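Local atomic coordinates of proteasome assembly chaperone family protein (Pyrococcus furiosus, PDB entry 3VR0), a protein that functions as an archaeal proteasome activator and is a homologue of the proteasome assembly chaperones of the PAC2 family. Residues P28-P33 and H99-I104; Q55-K60 and L235-D240; K60-L65 and F89-S94; T135-T140 and G204-S209. All blocks are in the same frame, centred on the assembly; numbering follows the deposited sequence.

In the fold
Contacts 1, 3 and 4 reach the central sheet: contact 3 pairs strands 60-66 and 87-92, contact 4 pairs strands 137-145 and 206-214, and contact 1 ties the loop before strand 34-37 to the start of strand 102-107. Contacts 3 and 4, centres about 17 Å apart, do not touch. Contact 1 joins them: Asp101 OD1 lies 2.8 Å from Ser94 N of contact 3, and Asp32 OD1 and Arg100 NH1 form salt bridges with Arg136 NE and Glu137 OE1 of contact 4. His99 NE2 of contact 1 lies 2.8 Å from Gly236 O of contact 2, whose Leu57 and Leu237 pack on Trp92 of contact 3. A gold ion lies about 8 Å from the Ser209 side chain.

Contact 1. Residues P28-P33 and H99-I104; sequences PDIYDP and HRDLII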
loop_
_atom_site.group_PDB
_atom_site.type_symbol
_atom_site.label_atom_id
_atom_site.label_comp_id
_atom_site.label_asym_id
_atom_site.label_seq_id
_atom_site.Cartn_x
_atom_site.Cartn_y
_atom_site.Cartn_z
ATOM N N PRO C 28 17.884 0.486 -31.908
ATOM C CA PRO C 28 17.998 1.487 -32.974
ATOM C C PRO C 28 19.375 2.095 -33.038
ATOM O O PRO C 28 20.162 2.145 -32.038
ATOM C CB PRO C 28 16.928 2.553 -32.599
ATOM C CG PRO C 28 15.991 1.802 -31.574
ATOM C CD PRO C 28 16.993 0.939 -30.823
ATOM N N ASP C 29 19.642 2.573 -34.234
ATOM C CA ASP C 29 20.918 3.126 -34.602
ATOM C C ASP C 29 20.881 4.587 -34.209
ATOM O O ASP C 29 20.756 5.493 -35.077
ATOM C CB ASP C 29 21.131 2.952 -36.128
ATOM C CG ASP C 29 22.444 3.566 -36.593
ATOM O OD1 ASP C 29 23.303 3.762 -35.729
ATOM O OD2 ASP C 29 22.609 3.834 -37.801
ATOM N N ILE C 30 20.977 4.847 -32.902
ATOM C CA ILE C 30 20.874 6.221 -32.455
ATOM C C ILE C 30 21.955 6.483 -31.505
ATOM O O ILE C 30 22.449 5.561 -30.886
ATOM C CB ILE C 30 19.515 6.544 -31.788
ATOM C CG1 ILE C 30 19.252 5.705 -30.479
ATOM C CG2 ILE C 30 18.447 6.436 -32.831
ATOM C CD1 ILE C 30 17.751 5.781 -29.996
ATOM N N TYR C 31 22.344 7.732 -31.364
ATOM C CA TYR C 31 23.301 8.008 -30.330
ATOM C C TYR C 31 23.151 9.351 -29.653
ATOM O O TYR C 31 22.790 10.336 -30.270
ATOM C CB TYR C 31 24.744 7.839 -30.828
ATOM C CG TYR C 31 25.655 7.768 -29.614
ATOM C CD1 TYR C 31 25.329 6.897 -28.551
ATOM C CD2 TYR C 31 26.780 8.631 -29.479
ATOM C CE1 TYR C 31 26.115 6.822 -27.416
ATOM C CE2 TYR C 31 27.582 8.576 -28.307
ATOM C CZ TYR C 31 27.223 7.659 -27.285
ATOM O OH TYR C 31 27.956 7.544 -26.128
ATOM N N ASP C 32 23.447 9.352 -28.353
ATOM C CA ASP C 32 23.341 10.526 -27.508
ATOM C C ASP C 32 21.973 11.171 -27.718
ATOM O O ASP C 32 21.902 12.368 -27.859
ATOM C CB ASP C 32 24.454 11.542 -27.861
ATOM C CG ASP C 32 24.570 12.669 -26.842
ATOM O OD1 ASP C 32 24.108 12.501 -25.694
ATOM O OD2 ASP C 32 25.138 13.736 -27.181
ATOM N N PRO C 33 20.895 10.373 -27.739
ATOM C CA PRO C 33 19.618 10.996 -28.017
ATOM C C PRO C 33 19.107 11.862 -26.863
ATOM O O PRO C 33 19.630 11.811 -25.715
ATOM C CB PRO C 33 18.705 9.808 -28.258
ATOM C CG PRO C 33 19.324 8.688 -27.439
ATOM C CD PRO C 33 20.766 8.934 -27.413
ATOM N N HIS C 99 20.915 17.992 -35.779
ATOM C CA HIS C 99 19.742 17.665 -34.964
ATOM C C HIS C 99 20.001 16.407 -34.188
ATOM O O HIS C 99 20.680 15.496 -34.671
ATOM C CB HIS C 99 18.508 17.544 -35.829
ATOM C CG HIS C 99 18.179 18.815 -36.543
ATOM N ND1 HIS C 99 18.920 19.276 -37.612
ATOM C CD2 HIS C 99 17.241 19.761 -36.300
ATOM C CE1 HIS C 99 18.426 20.429 -38.021
ATOM N NE2 HIS C 99 17.410 20.748 -37.241
ATOM N N ARG C 100 19.500 16.356 -32.959
ATOM C CA ARG C 100 19.784 15.200 -32.092
ATOM C C ARG C 100 18.812 14.103 -32.442
ATOM O O ARG C 100 17.710 14.383 -32.874
ATOM C CB ARG C 100 19.726 15.581 -30.601
ATOM C CG ARG C 100 20.811 16.606 -30.194
ATOM C CD ARG C 100 22.114 15.965 -29.805
ATOM N NE ARG C 100 22.007 15.271 -28.521
ATOM C CZ ARG C 100 21.970 15.866 -27.322
ATOM N NH1 ARG C 100 22.042 17.199 -27.184
ATOM N NH2 ARG C 100 21.873 15.117 -26.239
ATOM N N ASP C 101 19.263 12.866 -32.375
ATOM C CA ASP C 101 18.359 11.733 -32.276
ATOM C C ASP C 101 17.407 11.862 -31.018
ATOM O O ASP C 101 17.796 12.484 -29.986
ATOM C CB ASP C 101 19.192 10.474 -32.096
ATOM C CG ASP C 101 20.087 10.144 -33.332
ATOM O OD1 ASP C 101 19.835 10.658 -34.457
ATOM O OD2 ASP C 101 21.055 9.389 -33.136
ATOM N N LEU C 102 16.214 11.236 -31.112
ATOM C CA LEU C 102 15.214 11.280 -30.037
ATOM C C LEU C 102 14.770 9.905 -29.617
ATOM O O LEU C 102 14.662 8.999 -30.459
ATOM C CB LEU C 102 13.966 12.089 -30.419
ATOM C CG LEU C 102 14.331 13.506 -30.928
ATOM C CD1 LEU C 102 13.127 14.231 -31.496
ATOM C CD2 LEU C 102 15.037 14.320 -29.815
ATOM N N ILE C 103 14.504 9.780 -28.307
ATOM C CA ILE C 103 13.615 8.744 -27.768
ATOM C C ILE C 103 12.422 9.465 -27.110
ATOM O O ILE C 103 12.609 10.409 -26.295
ATOM C CB ILE C 103 14.345 7.879 -26.690
ATOM C CG1 ILE C 103 15.608 7.244 -27.278
ATOM C CG2 ILE C 103 13.359 6.790 -26.027
ATOM C CD1 ILE C 103 16.421 6.453 -26.278
ATOM N N ILE C 104 11.218 8.995 -27.429
ATOM C CA ILE C 104 10.031 9.610 -26.943
ATOM C C ILE C 104 9.194 8.529 -26.276
ATOM O O ILE C 104 8.947 7.497 -26.860
ATOM C CB ILE C 104 9.208 10.306 -28.078
ATOM C CG1 ILE C 104 10.063 11.338 -28.807
ATOM C CG2 ILE C 104 7.909 10.969 -27.475
ATOM C CD1 ILE C 104 9.483 11.746 -30.203
HETATM O O HOH W 1 22.850 8.225 -35.143
HETATM O O HOH W 2 22.134 12.475 -31.216
#
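Asp101, just before strand 102-107, reaches into the bend of segment 28-33. Its CB touches two apolar groups, 3.9 Å from Pro33 CB and nearly as close to Ile30 CB. CG lies 4.0 Å from Ile30 CB, and the carboxylate divides its work. OD2 takes the backbone N-H of Tyr31 on its anti lone pair, with Tyr31 N 2.7 Å from Asp101 OD2 and an N-H...O angle of 164°; a water also lies in bonding range of OD2. OD1 accepts instead from the backbone N of Ser94, which fixes the rotation of the group.

Arg100 works on the other end of the bend. Its chain is folded twice, at chi2 (-87°) and chi3 (-71°), which brings the guanidinium side-on to the carbonyl of Asp32. Arg100 NE and NH2 both hydrogen-bond to Asp32 O, at 3.0 and 3.2 Å; NE meets it nearly end-on, while NH2 comes from above the carbonyl plane. The Asp32 carboxylate sits over one guanidinium face, forming a long salt bridge from OD1 to Arg100 NH2 at 3.5 Å; Arg136 is its closer partner, while Arg100 NH1 goes to Glu137.

Beside these polar groups, Ile30 CD1 meets Ile103 CG1 at 3.8 Å, and the Pro33 ring runs beside Ile103, with CG 3.8 Å from Ile103 CD1. The loop has no regular structure here, yet side chains serve its backbone N-H of Tyr31 and C=O of Asp32. The Arg100 charge is probably balanced by the carboxylates of Asp32 and Glu137, which would favour their ionised form.

Contact 2. Residues Q55-K60 and L235-D240; sequences QELKAK and LGLEID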
loop_
_atom_site.group_PDB
_atom_site.type_symbol
_atom_site.label_atom_id
_atom_site.label_comp_id
_atom_site.label_asym_id
_atom_site.label_seq_id
_atom_site.Cartn_x
_atom_site.Cartn_y
_atom_site.Cartn_z
ATOM N N GLN C 55 3.871 11.408 -34.484
ATOM C CA GLN C 55 3.213 11.401 -35.809
ATOM C C GLN C 55 3.914 12.226 -36.854
ATOM O O GLN C 55 4.139 11.741 -37.931
ATOM C CB GLN C 55 1.750 11.842 -35.743
ATOM C CG GLN C 55 0.865 10.875 -35.020
ATOM C CD GLN C 55 0.942 9.474 -35.628
ATOM O OE1 GLN C 55 1.328 8.508 -34.942
ATOM N NE2 GLN C 55 0.588 9.354 -36.930
ATOM N N GLU C 56 4.268 13.459 -36.523
ATOM C CA GLU C 56 4.881 14.354 -37.504
ATOM C C GLU C 56 6.303 13.940 -37.879
ATOM O O GLU C 56 6.757 14.211 -38.984
ATOM C CB GLU C 56 4.853 15.795 -37.009
ATOM C CG GLU C 56 3.413 16.312 -36.812
ATOM C CD GLU C 56 2.575 16.174 -38.101
ATOM O OE1 GLU C 56 3.092 16.581 -39.154
ATOM O OE2 GLU C 56 1.432 15.647 -38.058
ATOM N N LEU C 57 7.007 13.290 -36.956
ATOM C CA LEU C 57 8.367 12.907 -37.217
ATOM C C LEU C 57 8.398 11.502 -37.803
ATOM O O LEU C 57 9.451 11.021 -38.207
ATOM C CB LEU C 57 9.170 12.953 -35.923
ATOM C CG LEU C 57 9.551 14.310 -35.342
ATOM C CD1 LEU C 57 10.420 14.058 -34.170
ATOM C CD2 LEU C 57 10.268 15.241 -36.331
ATOM N N LYS C 58 7.255 10.824 -37.809
ATOM C CA LYS C 58 7.211 9.413 -38.214
ATOM C C LYS C 58 8.183 8.570 -37.364
ATOM O O LYS C 58 8.805 7.611 -37.853
ATOM C CB LYS C 58 7.489 9.269 -39.724
ATOM C CG LYS C 58 6.319 9.785 -40.639
ATOM C CD LYS C 58 6.549 9.391 -42.121
ATOM C CE LYS C 58 6.161 10.536 -43.101
ATOM N NZ LYS C 58 7.406 11.219 -43.628
ATOM N N ALA C 59 8.270 8.926 -36.071
ATOM C CA ALA C 59 9.090 8.225 -35.132
ATOM C C ALA C 59 8.657 6.763 -35.106
ATOM O O ALA C 59 7.489 6.443 -35.289
ATOM C CB ALA C 59 8.978 8.886 -33.701
ATOM N N LYS C 60 9.605 5.867 -34.866
ATOM C CA LYS C 60 9.281 4.447 -34.937
ATOM C C LYS C 60 9.208 3.802 -33.577
ATOM O O LYS C 60 10.118 3.971 -32.763
ATOM C CB LYS C 60 10.392 3.718 -35.739
ATOM C CG LYS C 60 9.968 2.337 -36.186
ATOM C CD LYS C 60 11.046 1.306 -35.904
ATOM C CE LYS C 60 10.962 0.132 -36.892
ATOM N NZ LYS C 60 10.127 -1.008 -36.369
ATOM N N LEU C 235 14.799 21.946 -30.089
ATOM C CA LEU C 235 15.363 20.865 -30.876
ATOM C C LEU C 235 15.859 21.319 -32.263
ATOM O O LEU C 235 16.663 20.617 -32.892
ATOM C CB LEU C 235 14.338 19.732 -31.014
ATOM C CG LEU C 235 13.904 18.986 -29.737
ATOM C CD1 LEU C 235 12.904 17.939 -30.134
ATOM C CD2 LEU C 235 15.096 18.365 -29.014
ATOM N N GLY C 236 15.397 22.488 -32.727
ATOM C CA GLY C 236 15.739 22.997 -34.059
ATOM C C GLY C 236 14.841 22.391 -35.117
ATOM O O GLY C 236 15.226 22.268 -36.276
ATOM N N LEU C 237 13.628 22.012 -34.743
ATOM C CA LEU C 237 12.746 21.344 -35.695
ATOM C C LEU C 237 11.559 22.208 -35.958
ATOM O O LEU C 237 11.140 22.961 -35.081
ATOM C CB LEU C 237 12.235 20.013 -35.134
ATOM C CG LEU C 237 13.311 18.978 -34.831
ATOM C CD1 LEU C 237 12.710 17.939 -33.922
ATOM C CD2 LEU C 237 13.919 18.364 -36.128
ATOM N N GLU C 238 10.987 22.078 -37.152
ATOM C CA GLU C 238 9.730 22.751 -37.440
ATOM C C GLU C 238 8.699 21.708 -37.778
ATOM O O GLU C 238 8.893 20.861 -38.627
ATOM C CB GLU C 238 9.891 23.836 -38.523
ATOM C CG GLU C 238 10.923 24.931 -38.114
ATOM C CD GLU C 238 11.009 26.108 -39.093
ATOM O OE1 GLU C 238 12.162 26.550 -39.362
ATOM O OE2 GLU C 238 9.936 26.589 -39.575
ATOM N N ILE C 239 7.601 21.747 -37.052
ATOM C CA ILE C 239 6.642 20.678 -37.129
ATOM C C ILE C 239 5.338 21.371 -37.406
ATOM O O ILE C 239 5.085 22.434 -36.860
ATOM C CB ILE C 239 6.684 19.832 -35.811
ATOM C CG1 ILE C 239 7.572 18.612 -36.038
ATOM C CG2 ILE C 239 5.359 19.325 -35.386
ATOM C CD1 ILE C 239 8.992 18.835 -35.670
ATOM N N ASP C 240 4.543 20.789 -38.284
ATOM C CA ASP C 240 3.249 21.336 -38.592
ATOM C C ASP C 240 2.287 21.101 -37.402
ATOM O O ASP C 240 1.992 19.961 -37.061
ATOM C CB ASP C 240 2.695 20.713 -39.896
ATOM C CG ASP C 240 1.416 21.385 -40.367
ATOM O OD1 ASP C 240 1.094 22.474 -39.829
ATOM O OD2 ASP C 240 0.721 20.834 -41.254
#
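Leu237 is where segment 235-240 first reaches segment 55-60, and it does so loosely, its CD1 4.4 Å from CD2 of Leu57. Two residues on, Ile239 carries the contact. Its CD1 comes to 3.9 Å from the same Leu57 CD2, the two side chains crossing at about a right angle, so one leucine methyl serves both hydrophobic residues of the incoming loop. The CG2 methyl of Ile239 lies 3.9 Å from Glu56 CG, and CG1, at the root of the CD1 branch, is 4.0 Å from Glu56 CB. With CG anti to the carbonyl carbon (chi1 -62°), Glu56 lays CB and CG along Ile239; the bend at chi2 turns only the carboxylate. An alanine here keeps CB but takes away CG and the carboxylate, and Ile239 CG2 and Asp240 O would probably lose the packing that CG gives them. Asp240 closes the walk with its backbone, O standing 3.9 Å from Glu56 CG; that oxygen accepts a hydrogen bond from His52, and the Asp240 carboxylate turns to Thr242.

No hydrogen bond joins the two segments, so the contact is surface packing by van der Waals touch. It brings together two helix C-termini, each finished by a Schellman motif: helix 45-57 by Lys58, and helix 221-235 by Gly236, whose positive phi lets the chain turn off toward helix 242-256.

Contact 3. Residues K60-L65 and F89-S94; sequences KKFAEL and FYYWKS
Backbone hydrogen bonds join Lys60 to Tyr91 in both directions: Lys60 N is 2.8 Å from Tyr91 O, and Tyr91 N bonds back to Lys60 O. Farther along, Phe89 O takes the N-H of Phe62 at 2.9 Å and, weakly, that of Ala63, whose N is 3.5 Å away. Phe89 N returns a nearly straight bond (179°) to Ala63 O.

Among the rings, Tyr91 points its edge at the face of Phe62 in an offset edge-to-face pair, centroids 5.6 Å apart and planes 81° to each other. Phe62 lodges there because its CG sits between the backbone N and the carbonyl carbon (chi1 73°), which also brings CE2 to 3.8 Å from Phe89 CB. A CH-pi contact lies on the opposite face of the sheet, where Lys61 CB is poised 4.0 Å from the centroid of the Tyr90 ring.

Aliphatic and charged groups finish the pairing. Lys60 runs alongside Tyr91, its CD 3.6 Å from CE2, while the Lys61 chain, bent at chi3, brings NZ to salt bridges with Glu64 and Glu88. The Phe89 ring packs by its rim on Leu65 CB and turns toward Phe129 of helix 116-131 in a further edge-to-face pair.

Lys61 and Tyr90 make a non-hydrogen-bonded antiparallel pair, after which the register slips by one residue. With Phe62 and Ala63 both set against Phe89, this is a classic beta bulge between adjacent antiparallel strands.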
loop_
_atom_site.group_PDB
_atom_site.type_symbol
_atom_site.label_atom_id
_atom_site.label_comp_id
_atom_site.label_asym_id
_atom_site.label_seq_id
_atom_site.Cartn_x
_atom_site.Cartn_y
_atom_site.Cartn_z
ATOM N N LYS C 60 9.605 5.867 -34.866
ATOM C CA LYS C 60 9.281 4.447 -34.937
ATOM C C LYS C 60 9.208 3.802 -33.577
ATOM O O LYS C 60 10.118 3.971 -32.763
ATOM C CB LYS C 60 10.392 3.718 -35.739
ATOM C CG LYS C 60 9.968 2.337 -36.186
ATOM C CD LYS C 60 11.046 1.306 -35.904
ATOM C CE LYS C 60 10.962 0.132 -36.892
ATOM N NZ LYS C 60 10.127 -1.008 -36.369
ATOM N N LYS C 61 8.180 3.005 -33.334
ATOM C CA LYS C 61 8.119 2.323 -32.047
ATOM C C LYS C 61 9.178 1.223 -31.924
ATOM O O LYS C 61 9.227 0.356 -32.792
ATOM C CB LYS C 61 6.791 1.648 -31.833
ATOM C CG LYS C 61 6.823 0.873 -30.516
ATOM C CD LYS C 61 5.445 0.599 -29.931
ATOM C CE LYS C 61 4.732 -0.482 -30.679
ATOM N NZ LYS C 61 3.385 -0.682 -30.052
ATOM N N PHE C 62 9.933 1.207 -30.815
ATOM C CA PHE C 62 10.934 0.148 -30.601
ATOM C C PHE C 62 10.939 -0.616 -29.282
ATOM O O PHE C 62 11.672 -1.613 -29.174
ATOM C CB PHE C 62 12.342 0.642 -30.861
ATOM C CG PHE C 62 12.903 1.584 -29.796
ATOM C CD1 PHE C 62 13.910 1.170 -28.964
ATOM C CD2 PHE C 62 12.442 2.900 -29.692
ATOM C CE1 PHE C 62 14.456 2.010 -28.064
ATOM C CE2 PHE C 62 13.003 3.772 -28.796
ATOM C CZ PHE C 62 13.988 3.324 -27.961
ATOM N N ALA C 63 10.170 -0.164 -28.284
ATOM C CA ALA C 63 10.067 -0.896 -27.017
ATOM C C ALA C 63 8.731 -0.611 -26.310
ATOM O O ALA C 63 8.123 0.421 -26.528
ATOM C CB ALA C 63 11.217 -0.526 -26.097
ATOM N N GLU C 64 8.273 -1.533 -25.477
ATOM C CA GLU C 64 7.169 -1.180 -24.621
ATOM C C GLU C 64 7.347 -1.620 -23.165
ATOM O O GLU C 64 8.066 -2.590 -22.860
ATOM C CB GLU C 64 5.771 -1.444 -25.272
ATOM C CG GLU C 64 5.493 -2.785 -25.733
ATOM C CD GLU C 64 4.399 -2.836 -26.841
ATOM O OE1 GLU C 64 3.876 -1.782 -27.321
ATOM O OE2 GLU C 64 4.061 -3.974 -27.217
ATOM N N LEU C 65 6.779 -0.814 -22.268
ATOM C CA LEU C 65 6.972 -1.015 -20.832
ATOM C C LEU C 65 5.683 -1.527 -20.205
ATOM O O LEU C 65 4.621 -0.984 -20.437
ATOM C CB LEU C 65 7.443 0.288 -20.194
ATOM C CG LEU C 65 7.783 0.295 -18.702
ATOM C CD1 LEU C 65 8.817 1.388 -18.381
ATOM C CD2 LEU C 65 6.474 0.479 -17.817
ATOM N N PHE C 89 7.933 3.267 -26.222
ATOM C CA PHE C 89 9.056 4.096 -26.601
ATOM C C PHE C 89 9.160 4.136 -28.134
ATOM O O PHE C 89 9.086 3.083 -28.788
ATOM C CB PHE C 89 10.367 3.540 -26.044
ATOM C CG PHE C 89 10.470 3.571 -24.557
ATOM C CD1 PHE C 89 11.180 4.613 -23.902
ATOM C CD2 PHE C 89 9.930 2.545 -23.797
ATOM C CE1 PHE C 89 11.320 4.614 -22.504
ATOM C CE2 PHE C 89 10.053 2.553 -22.364
ATOM C CZ PHE C 89 10.741 3.566 -21.736
ATOM N N TYR C 90 9.332 5.347 -28.683
ATOM C CA TYR C 90 9.515 5.575 -30.120
ATOM C C TYR C 90 10.865 6.226 -30.321
ATOM O O TYR C 90 11.333 6.977 -29.449
ATOM C CB TYR C 90 8.440 6.533 -30.672
ATOM C CG TYR C 90 7.063 5.926 -30.694
ATOM C CD1 TYR C 90 6.504 5.462 -31.868
ATOM C CD2 TYR C 90 6.335 5.797 -29.523
ATOM C CE1 TYR C 90 5.234 4.879 -31.868
ATOM C CE2 TYR C 90 5.084 5.233 -29.509
ATOM C CZ TYR C 90 4.543 4.770 -30.670
ATOM O OH TYR C 90 3.291 4.213 -30.614
ATOM N N TYR C 91 11.516 5.980 -31.449
ATOM C CA TYR C 91 12.737 6.756 -31.695
ATOM C C TYR C 91 12.688 7.523 -33.016
ATOM O O TYR C 91 11.937 7.178 -33.951
ATOM C CB TYR C 91 13.975 5.848 -31.673
ATOM C CG TYR C 91 14.144 5.016 -32.959
ATOM C CD1 TYR C 91 14.912 5.499 -34.044
ATOM C CD2 TYR C 91 13.519 3.785 -33.079
ATOM C CE1 TYR C 91 15.079 4.730 -35.220
ATOM C CE2 TYR C 91 13.673 3.001 -34.205
ATOM C CZ TYR C 91 14.441 3.484 -35.291
ATOM O OH TYR C 91 14.561 2.686 -36.394
ATOM N N TRP C 92 13.530 8.538 -33.098
ATOM C CA TRP C 92 13.687 9.263 -34.360
ATOM C C TRP C 92 15.162 9.426 -34.573
ATOM O O TRP C 92 15.883 9.857 -33.656
ATOM C CB TRP C 92 13.035 10.636 -34.307
ATOM C CG TRP C 92 13.132 11.461 -35.545
ATOM C CD1 TRP C 92 12.382 11.314 -36.706
ATOM C CD2 TRP C 92 13.968 12.613 -35.747
ATOM N NE1 TRP C 92 12.713 12.322 -37.594
ATOM C CE2 TRP C 92 13.691 13.113 -37.045
ATOM C CE3 TRP C 92 14.953 13.261 -34.963
ATOM C CZ2 TRP C 92 14.343 14.251 -37.575
ATOM C CZ3 TRP C 92 15.596 14.393 -35.482
ATOM C CH2 TRP C 92 15.280 14.876 -36.801
ATOM N N LYS C 93 15.619 9.033 -35.760
ATOM C CA LYS C 93 17.044 9.187 -36.083
ATOM C C LYS C 93 17.176 10.465 -36.892
ATOM O O LYS C 93 16.501 10.631 -37.884
ATOM C CB LYS C 93 17.561 7.962 -36.850
ATOM C CG LYS C 93 19.091 7.973 -37.155
ATOM C CD LYS C 93 19.482 6.812 -38.126
ATOM C CE LYS C 93 21.008 6.845 -38.478
ATOM N NZ LYS C 93 21.941 7.168 -37.343
ATOM N N SER C 94 17.992 11.405 -36.441
ATOM C CA SER C 94 18.162 12.630 -37.224
ATOM C C SER C 94 18.825 12.352 -38.596
ATOM O O SER C 94 19.739 11.520 -38.684
ATOM C CB SER C 94 19.043 13.610 -36.479
ATOM O OG SER C 94 19.367 14.685 -37.338
#

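Contact 4. Residues T135-T140 and G204-S209; sequences TREIIT and GMFGIS
A parallel pair in the central sheet, strands 137-145 and 206-214, is held in register by a ladder of backbone bonds of 2.8-3.1 Å: Phe206 N to Arg136 O, Ile138 N to Phe206 O, Ile208 N to Ile138 O and Thr140 N to Ile208 O. Gly207 fits against Ile138 O where a CB would clash.

The Phe206 ring receives Glu137 over one face: CB stands 4.2 Å from the centroid, and CG approaches CE1 to 3.4 Å. Arg136 comes at the ring edge, NH1 in the ring plane and 3.8 Å from CE2, guanidinium and ring planes 69° apart. Arg136 NE is salt-bridged to Asp32, and Glu137 OE2 bonds to Tyr168. With the ring cut back to an alanine here, Glu137 CB and CG are likely to lose the face they pack on, and Arg136 NH1 its neighbour. Just before strand 206-214, the bent Met205 chain (chi3 78°) puts CE 3.7 Å from Ile138 CD1. A water bridges Ser209 OG and Thr140 OG1, which also bonds Ala193 O.

Helix 116-131 packs on Met205 and Ile138, helix 192-202 on Ile138, Thr140 and Ser209; on the other face Ile139 meets Leu235, while strand 34-37 pairs with strand 137-145.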
loop_
_atom_site.group_PDB
_atom_site.type_symbol
_atom_site.label_atom_id
_atom_site.label_comp_id
_atom_site.label_asym_id
_atom_site.label_seq_id
_atom_site.Cartn_x
_atom_site.Cartn_y
_atom_site.Cartn_z
ATOM N N THR C 135 21.847 8.116 -23.665
ATOM C CA THR C 135 21.055 9.306 -23.259
ATOM C C THR C 135 21.595 9.995 -22.010
ATOM O O THR C 135 21.894 9.324 -21.000
ATOM C CB THR C 135 19.615 8.939 -22.945
ATOM O OG1 THR C 135 19.095 8.169 -24.029
ATOM C CG2 THR C 135 18.742 10.207 -22.723
ATOM N N ARG C 136 21.748 11.319 -22.103
ATOM C CA ARG C 136 22.217 12.146 -20.982
ATOM C C ARG C 136 21.168 13.175 -20.664
ATOM O O ARG C 136 21.092 13.644 -19.550
ATOM C CB ARG C 136 23.539 12.893 -21.332
ATOM C CG ARG C 136 24.749 11.935 -21.670
ATOM C CD ARG C 136 25.957 12.699 -22.306
ATOM N NE ARG C 136 25.515 13.476 -23.481
ATOM C CZ ARG C 136 25.676 14.793 -23.619
ATOM N NH1 ARG C 136 26.348 15.482 -22.677
ATOM N NH2 ARG C 136 25.187 15.410 -24.702
ATOM N N GLU C 137 20.376 13.542 -21.673
ATOM C CA GLU C 137 19.612 14.768 -21.655
ATOM C C GLU C 137 18.127 14.426 -21.787
ATOM O O GLU C 137 17.749 13.590 -22.617
ATOM C CB GLU C 137 20.021 15.687 -22.823
ATOM C CG GLU C 137 19.442 17.121 -22.664
ATOM C CD GLU C 137 19.946 18.134 -23.745
ATOM O OE1 GLU C 137 20.934 17.821 -24.425
ATOM O OE2 GLU C 137 19.308 19.203 -23.931
ATOM N N ILE C 138 17.301 15.089 -20.978
ATOM C CA ILE C 138 15.889 14.733 -20.842
ATOM C C ILE C 138 15.029 15.958 -20.992
ATOM O O ILE C 138 15.334 16.963 -20.401
ATOM C CB ILE C 138 15.635 14.148 -19.443
ATOM C CG1 ILE C 138 16.456 12.893 -19.220
ATOM C CG2 ILE C 138 14.180 13.793 -19.232
ATOM C CD1 ILE C 138 16.704 12.535 -17.681
ATOM N N ILE C 139 13.921 15.872 -21.724
ATOM C CA ILE C 139 12.982 16.970 -21.742
ATOM C C ILE C 139 11.636 16.392 -21.333
ATOM O O ILE C 139 11.180 15.447 -21.944
ATOM C CB ILE C 139 12.876 17.567 -23.182
ATOM C CG1 ILE C 139 14.241 18.150 -23.630
ATOM C CG2 ILE C 139 11.818 18.641 -23.202
ATOM C CD1 ILE C 139 14.175 18.768 -25.082
ATOM N N THR C 140 10.998 16.919 -20.282
ATOM C CA THR C 140 9.660 16.404 -19.936
ATOM C C THR C 140 8.591 17.444 -20.270
ATOM O O THR C 140 8.809 18.622 -20.147
ATOM C CB THR C 140 9.565 15.982 -18.452
ATOM O OG1 THR C 140 9.801 17.118 -17.661
ATOM C CG2 THR C 140 10.677 14.945 -18.072
ATOM N N GLY C 204 23.678 11.801 -12.997
ATOM C CA GLY C 204 24.616 12.613 -13.780
ATOM C C GLY C 204 23.997 13.051 -15.088
ATOM O O GLY C 204 24.678 13.651 -15.910
ATOM N N MET C 205 22.703 12.766 -15.258
ATOM C CA MET C 205 21.874 13.228 -16.396
ATOM C C MET C 205 21.300 14.622 -16.120
ATOM O O MET C 205 21.434 15.169 -15.015
ATOM C CB MET C 205 20.724 12.228 -16.651
ATOM C CG MET C 205 21.201 10.784 -16.945
ATOM S SD MET C 205 19.815 9.628 -17.038
ATOM C CE MET C 205 19.137 9.939 -18.703
ATOM N N PHE C 206 20.645 15.218 -17.116
ATOM C CA PHE C 206 20.268 16.629 -16.989
ATOM C C PHE C 206 19.149 16.928 -17.926
ATOM O O PHE C 206 18.902 16.145 -18.874
ATOM C CB PHE C 206 21.460 17.564 -17.227
ATOM C CG PHE C 206 22.034 17.518 -18.647
ATOM C CD1 PHE C 206 21.591 18.412 -19.616
ATOM C CD2 PHE C 206 23.047 16.617 -18.988
ATOM C CE1 PHE C 206 22.144 18.392 -20.937
ATOM C CE2 PHE C 206 23.592 16.578 -20.300
ATOM C CZ PHE C 206 23.141 17.488 -21.268
ATOM N N GLY C 207 18.465 18.034 -17.682
ATOM C CA GLY C 207 17.428 18.424 -18.604
ATOM C C GLY C 207 16.468 19.468 -18.110
ATOM O O GLY C 207 16.802 20.242 -17.250
ATOM N N ILE C 208 15.279 19.493 -18.682
ATOM C CA ILE C 208 14.377 20.606 -18.491
ATOM C C ILE C 208 12.957 20.061 -18.468
ATOM O O ILE C 208 12.647 19.124 -19.174
ATOM C CB ILE C 208 14.539 21.673 -19.677
ATOM C CG1 ILE C 208 13.656 22.873 -19.458
ATOM C CG2 ILE C 208 14.292 20.999 -21.096
ATOM C CD1 ILE C 208 14.143 24.185 -20.320
ATOM N N SER C 209 12.129 20.655 -17.618
ATOM C CA SER C 209 10.742 20.409 -17.546
ATOM C C SER C 209 10.015 21.579 -18.199
ATOM O O SER C 209 10.253 22.730 -17.869
ATOM C CB SER C 209 10.324 20.420 -16.055
ATOM O OG SER C 209 8.904 20.544 -16.006
HETATM O O HOH W 3 7.698 18.867 -17.457
#